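Local coordinates for 6-O-methylguanine DNA methyltransferase (Enterococcus faecalis, PDB 2B6C), which is of unproven function but probably takes part in the repair of alkylated DNA, at residues 62-67 with 74-79; 96-101 with 105-110. All blocks are in the same frame, centred on the assembly; numbering follows the deposited sequence.

Contact 1. Residues 62-67 with 74-79; sequences AYYQKT and VAIDLA
Helices 53-65 and 69-81 run roughly antiparallel here, and their backbones come closest at Tyr63 and Ala75, whose CA atoms are 5.3 Å apart. So near an approach suits the bare methyl of Ala75: its CB meets Tyr63 CB at 4.0 Å and fits between the two tyrosines, which diverge from neighbouring positions of the first helix. Their first torsions account for the divergence. In Tyr63, CG stands opposite the carbonyl carbon (chi1 -78°) and the ring extends along one flank of the interface. Tyr64 instead places CG opposite its own backbone N (chi1 -153°), which brings its ring back toward 69-81 along the other flank.

The two rings are used differently. Val74 covers one face of Tyr63 in a CH-pi contact, with CG1 4.0 Å from the ring centroid. The methyl lies only 17° off the ring normal, clear evidence for a face-on approach. Leu78, one turn further along, crosses Tyr63 at about a right angle and sets CD1 at 3.8 Å from Tyr63 CD2. Tyr64, by contrast, presents its edge: Ala75 CB lies near the ring plane, 3.8 Å from Tyr64 CD1. Further out on that edge, Ile76 CD1 makes a looser contact with Tyr64 CE1 at 4.3 Å. No hydrogen bond joins the segments; the phenol groups bond outside them, Tyr63 OH to Leu7 N and Tyr64 OH to Gln100 O.

The contact is thus an apolar seam between consecutive helices of the all-helical AlkD-like fold. Helix 34-48 packs on the Tyr63 flank through Leu44 and Leu45, while helix 104-120 meets the other flank, where Ile76 touches Ala109 and Trp110 and Tyr64 touches Ser106.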
# COMPACT_ATOMS: atom_id res chain seq x y z
N ALA B 62 6.48 20.28 9.86
CA ALA B 62 6.33 21.59 9.17
C ALA B 62 4.92 21.88 8.62
O ALA B 62 4.41 22.97 8.85
CB ALA B 62 7.40 21.79 8.09
N TYR B 63 4.27 20.91 7.96
CA TYR B 63 2.88 21.11 7.50
C TYR B 63 1.90 21.31 8.67
O TYR B 63 0.97 22.11 8.59
CB TYR B 63 2.41 19.98 6.59
CG TYR B 63 2.96 20.10 5.17
CD1 TYR B 63 2.42 21.01 4.27
CD2 TYR B 63 4.03 19.32 4.75
CE1 TYR B 63 2.94 21.15 2.99
CE2 TYR B 63 4.56 19.44 3.50
CZ TYR B 63 4.01 20.36 2.61
OH TYR B 63 4.53 20.47 1.34
N TYR B 64 2.11 20.58 9.77
CA TYR B 64 1.19 20.66 10.90
C TYR B 64 1.27 22.04 11.53
O TYR B 64 0.27 22.58 11.99
CB TYR B 64 1.48 19.58 11.95
CG TYR B 64 0.25 19.20 12.74
CD1 TYR B 64 -0.67 18.29 12.23
CD2 TYR B 64 -0.03 19.80 13.98
CE1 TYR B 64 -1.81 17.96 12.93
CE2 TYR B 64 -1.20 19.47 14.72
CZ TYR B 64 -2.07 18.54 14.19
OH TYR B 64 -3.23 18.19 14.86
N GLN B 65 2.44 22.66 11.49
CA GLN B 65 2.61 23.95 12.14
C GLN B 65 2.28 25.15 11.21
O GLN B 65 2.27 26.28 11.67
CB GLN B 65 3.99 24.05 12.80
CG GLN B 65 4.35 22.86 13.78
CD GLN B 65 3.29 22.57 14.90
OE1 GLN B 65 2.53 23.47 15.33
NE2 GLN B 65 3.26 21.31 15.39
N LYS B 66 1.96 24.90 9.94
CA LYS B 66 1.49 25.97 9.06
C LYS B 66 0.12 26.47 9.54
O LYS B 66 -0.60 25.74 10.21
CB LYS B 66 1.45 25.49 7.59
CG LYS B 66 2.84 25.35 6.95
CD LYS B 66 2.89 24.81 5.51
CE LYS B 66 2.45 25.86 4.45
NZ LYS B 66 3.29 27.14 4.36
N THR B 67 -0.25 27.69 9.14
CA THR B 67 -1.39 28.38 9.68
C THR B 67 -2.72 27.79 9.30
O THR B 67 -3.57 27.55 10.16
CB THR B 67 -1.35 29.88 9.27
OG1 THR B 67 -0.26 30.48 9.95
CG2 THR B 67 -2.66 30.60 9.67
N VAL B 74 -3.07 17.90 5.27
CA VAL B 74 -1.90 17.46 4.52
C VAL B 74 -0.92 16.68 5.40
O VAL B 74 -0.53 15.58 5.03
CB VAL B 74 -1.17 18.61 3.74
CG1 VAL B 74 0.16 18.08 3.14
CG2 VAL B 74 -2.08 19.17 2.68
N ALA B 75 -0.56 17.23 6.55
CA ALA B 75 0.29 16.50 7.51
C ALA B 75 -0.22 15.08 7.85
O ALA B 75 0.55 14.11 7.84
CB ALA B 75 0.50 17.31 8.80
N ILE B 76 -1.50 14.97 8.17
CA ILE B 76 -2.07 13.67 8.58
C ILE B 76 -2.13 12.71 7.38
O ILE B 76 -1.91 11.49 7.53
CB ILE B 76 -3.46 13.82 9.27
CG1 ILE B 76 -3.31 14.76 10.47
CG2 ILE B 76 -3.96 12.42 9.73
CD1 ILE B 76 -4.62 15.26 11.17
N ASP B 77 -2.38 13.25 6.18
CA ASP B 77 -2.32 12.44 4.94
C ASP B 77 -0.90 11.90 4.71
O ASP B 77 -0.73 10.79 4.27
CB ASP B 77 -2.78 13.23 3.69
CG ASP B 77 -4.29 13.26 3.54
OD1 ASP B 77 -5.02 12.49 4.23
OD2 ASP B 77 -4.76 14.08 2.72
N LEU B 78 0.12 12.70 5.02
CA LEU B 78 1.50 12.22 4.90
C LEU B 78 1.77 11.01 5.81
O LEU B 78 2.44 10.04 5.40
CB LEU B 78 2.52 13.33 5.21
CG LEU B 78 2.65 14.39 4.12
CD1 LEU B 78 3.40 15.61 4.66
CD2 LEU B 78 3.41 13.82 2.92
N ALA B 79 1.24 11.09 7.02
CA ALA B 79 1.35 10.02 7.98
C ALA B 79 0.53 8.82 7.53
O ALA B 79 1.01 7.69 7.52
CB ALA B 79 0.92 10.53 9.38

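Contact 2. Residues 96-101 with 105-110; sequences AYVPQK and DSVDAW
A single water between Val98, Gln100 and Ser106 is gripped by three bonds and bridges the two segments. It donates to Val98 O at 2.7 Å and to Gln100 O at 2.9 Å. Ser106 OG donates to it in turn, though the 2.5 Å modelled between OG and the water is too short to be taken literally. The Ser106 hydroxyl sits between backbone N and carbonyl carbon (chi1 68°), a setting that turns it across to the loop. The same water lies in the plane of the Trp110 indole, at its edge.

Trp110 gives the largest single share of the contact surface. Tyr97 CB comes obliquely against the indole, a tight 3.3 Å from Trp110 CZ2. Beyond it, the Tyr97 ring and the six-membered ring of Trp110 have planes at 16° but are slid apart, with centroids separated by 5.2 Å; they barely overlap, so this is no full stack. In the helical AlkD-like fold this loop links helix 88-94 to helix 104-120, and its residues fold back onto the first turns of the latter. Val98 slides past Trp110 in the opposite direction, its CG2 reaching Trp110 CB at 3.8 Å. Val107 CG2 packs against Val98 O at 3.7 Å.

Within the loop, Gln100 NE2 donates to Ala96 O, a 2.9 Å bond with an N-H...O angle of 158°, arriving from above the carbonyl plane. Trp110 NE1 is hydrogen-bonded to Tyr64 OH, and Tyr97 OH to Glu61, both on helix 53-65.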
# COMPACT_ATOMS: atom_id res chain seq x y z
N ALA B 96 1.60 12.75 20.40
CA ALA B 96 1.81 14.15 20.74
C ALA B 96 0.98 15.13 19.88
O ALA B 96 0.70 16.24 20.33
CB ALA B 96 3.33 14.54 20.73
N TYR B 97 0.61 14.73 18.67
CA TYR B 97 -0.15 15.60 17.77
C TYR B 97 -1.66 15.62 18.05
O TYR B 97 -2.33 16.59 17.70
CB TYR B 97 0.02 15.19 16.31
CG TYR B 97 1.34 15.53 15.68
CD1 TYR B 97 1.65 16.84 15.32
CD2 TYR B 97 2.27 14.52 15.40
CE1 TYR B 97 2.88 17.15 14.71
CE2 TYR B 97 3.51 14.81 14.80
CZ TYR B 97 3.80 16.13 14.46
OH TYR B 97 5.03 16.43 13.85
N VAL B 98 -2.19 14.58 18.67
CA VAL B 98 -3.64 14.45 18.82
C VAL B 98 -4.31 15.66 19.55
O VAL B 98 -5.25 16.24 19.02
CB VAL B 98 -4.04 13.06 19.40
CG1 VAL B 98 -5.54 13.03 19.76
CG2 VAL B 98 -3.68 11.94 18.41
N PRO B 99 -3.77 16.09 20.72
CA PRO B 99 -4.25 17.29 21.39
C PRO B 99 -3.85 18.64 20.73
O PRO B 99 -4.45 19.68 21.08
CB PRO B 99 -3.62 17.21 22.80
CG PRO B 99 -2.73 16.07 22.83
CD PRO B 99 -2.68 15.42 21.47
N GLN B 100 -2.86 18.64 19.82
CA GLN B 100 -2.47 19.88 19.13
C GLN B 100 -3.42 20.28 18.00
O GLN B 100 -3.75 19.45 17.12
CB GLN B 100 -1.06 19.82 18.56
CG GLN B 100 0.06 19.45 19.50
CD GLN B 100 1.40 19.39 18.73
OE1 GLN B 100 1.72 20.30 17.96
NE2 GLN B 100 2.15 18.33 18.91
N LYS B 101 -3.85 21.56 18.02
CA LYS B 101 -4.79 22.11 17.05
C LYS B 101 -6.02 21.16 16.92
O LYS B 101 -6.46 20.84 15.82
CB LYS B 101 -4.12 22.33 15.68
CG LYS B 101 -2.74 22.99 15.76
CD LYS B 101 -2.26 23.38 14.38
CE LYS B 101 -1.15 24.42 14.38
NZ LYS B 101 -1.04 24.99 13.01
N ASP B 105 -12.31 17.26 13.44
CA ASP B 105 -11.81 17.05 12.10
C ASP B 105 -10.37 16.47 12.09
O ASP B 105 -10.10 15.48 11.39
CB ASP B 105 -11.96 18.31 11.23
CG ASP B 105 -11.21 19.53 11.78
OD1 ASP B 105 -11.02 19.64 13.00
OD2 ASP B 105 -10.79 20.40 10.97
N SER B 106 -9.46 17.08 12.86
CA SER B 106 -8.09 16.54 12.97
C SER B 106 -7.97 15.28 13.82
O SER B 106 -7.22 14.39 13.50
CB SER B 106 -7.09 17.59 13.49
OG SER B 106 -7.35 17.91 14.85
N VAL B 107 -8.70 15.23 14.94
CA VAL B 107 -8.64 14.09 15.85
C VAL B 107 -9.18 12.80 15.19
O VAL B 107 -8.59 11.71 15.37
CB VAL B 107 -9.40 14.40 17.20
CG1 VAL B 107 -9.51 13.15 18.09
CG2 VAL B 107 -8.67 15.53 17.95
N ASP B 108 -10.28 12.91 14.45
CA ASP B 108 -10.84 11.78 13.72
C ASP B 108 -9.90 11.38 12.58
O ASP B 108 -9.78 10.21 12.29
CB ASP B 108 -12.25 12.08 13.17
CG ASP B 108 -13.31 12.21 14.27
OD1 ASP B 108 -13.04 11.85 15.44
OD2 ASP B 108 -14.45 12.67 13.96
N ALA B 109 -9.27 12.35 11.92
CA ALA B 109 -8.19 12.00 10.95
C ALA B 109 -7.01 11.29 11.63
O ALA B 109 -6.53 10.28 11.12
CB ALA B 109 -7.71 13.22 10.16
N TRP B 110 -6.54 11.79 12.79
CA TRP B 110 -5.51 11.05 13.56
C TRP B 110 -5.98 9.64 13.99
O TRP B 110 -5.20 8.69 13.94
CB TRP B 110 -5.04 11.79 14.83
CG TRP B 110 -4.09 12.91 14.55
CD1 TRP B 110 -4.27 14.25 14.85
CD2 TRP B 110 -2.80 12.80 13.92
NE1 TRP B 110 -3.17 14.97 14.43
CE2 TRP B 110 -2.25 14.11 13.87
CE3 TRP B 110 -2.05 11.72 13.42
CZ2 TRP B 110 -1.00 14.38 13.30
CZ3 TRP B 110 -0.78 11.98 12.86
CH2 TRP B 110 -0.27 13.32 12.81
O HOH W 1 -5.58 17.27 16.55

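Overall arrangement
Contact 1 closes before contact 2 opens, so the two follow in series along the chain, with centres 11 Å apart. Contact 1 joins helices 53-65 and 69-81; contact 2 joins the loop after helix 88-94 to helix 104-120. They share no helix, yet they touch directly. Tyr64 is the joint: its OH reaches Gln100 O at 2.6 Å, and its backbone O is 2.9 Å from Lys101 NZ, probably a second hydrogen bond. Through Tyr64, helix 53-65 is tied to the loop 96-101, which leads into helix 104-120. Both contacts belong to the same run of packed helices in this AlkD-like protein.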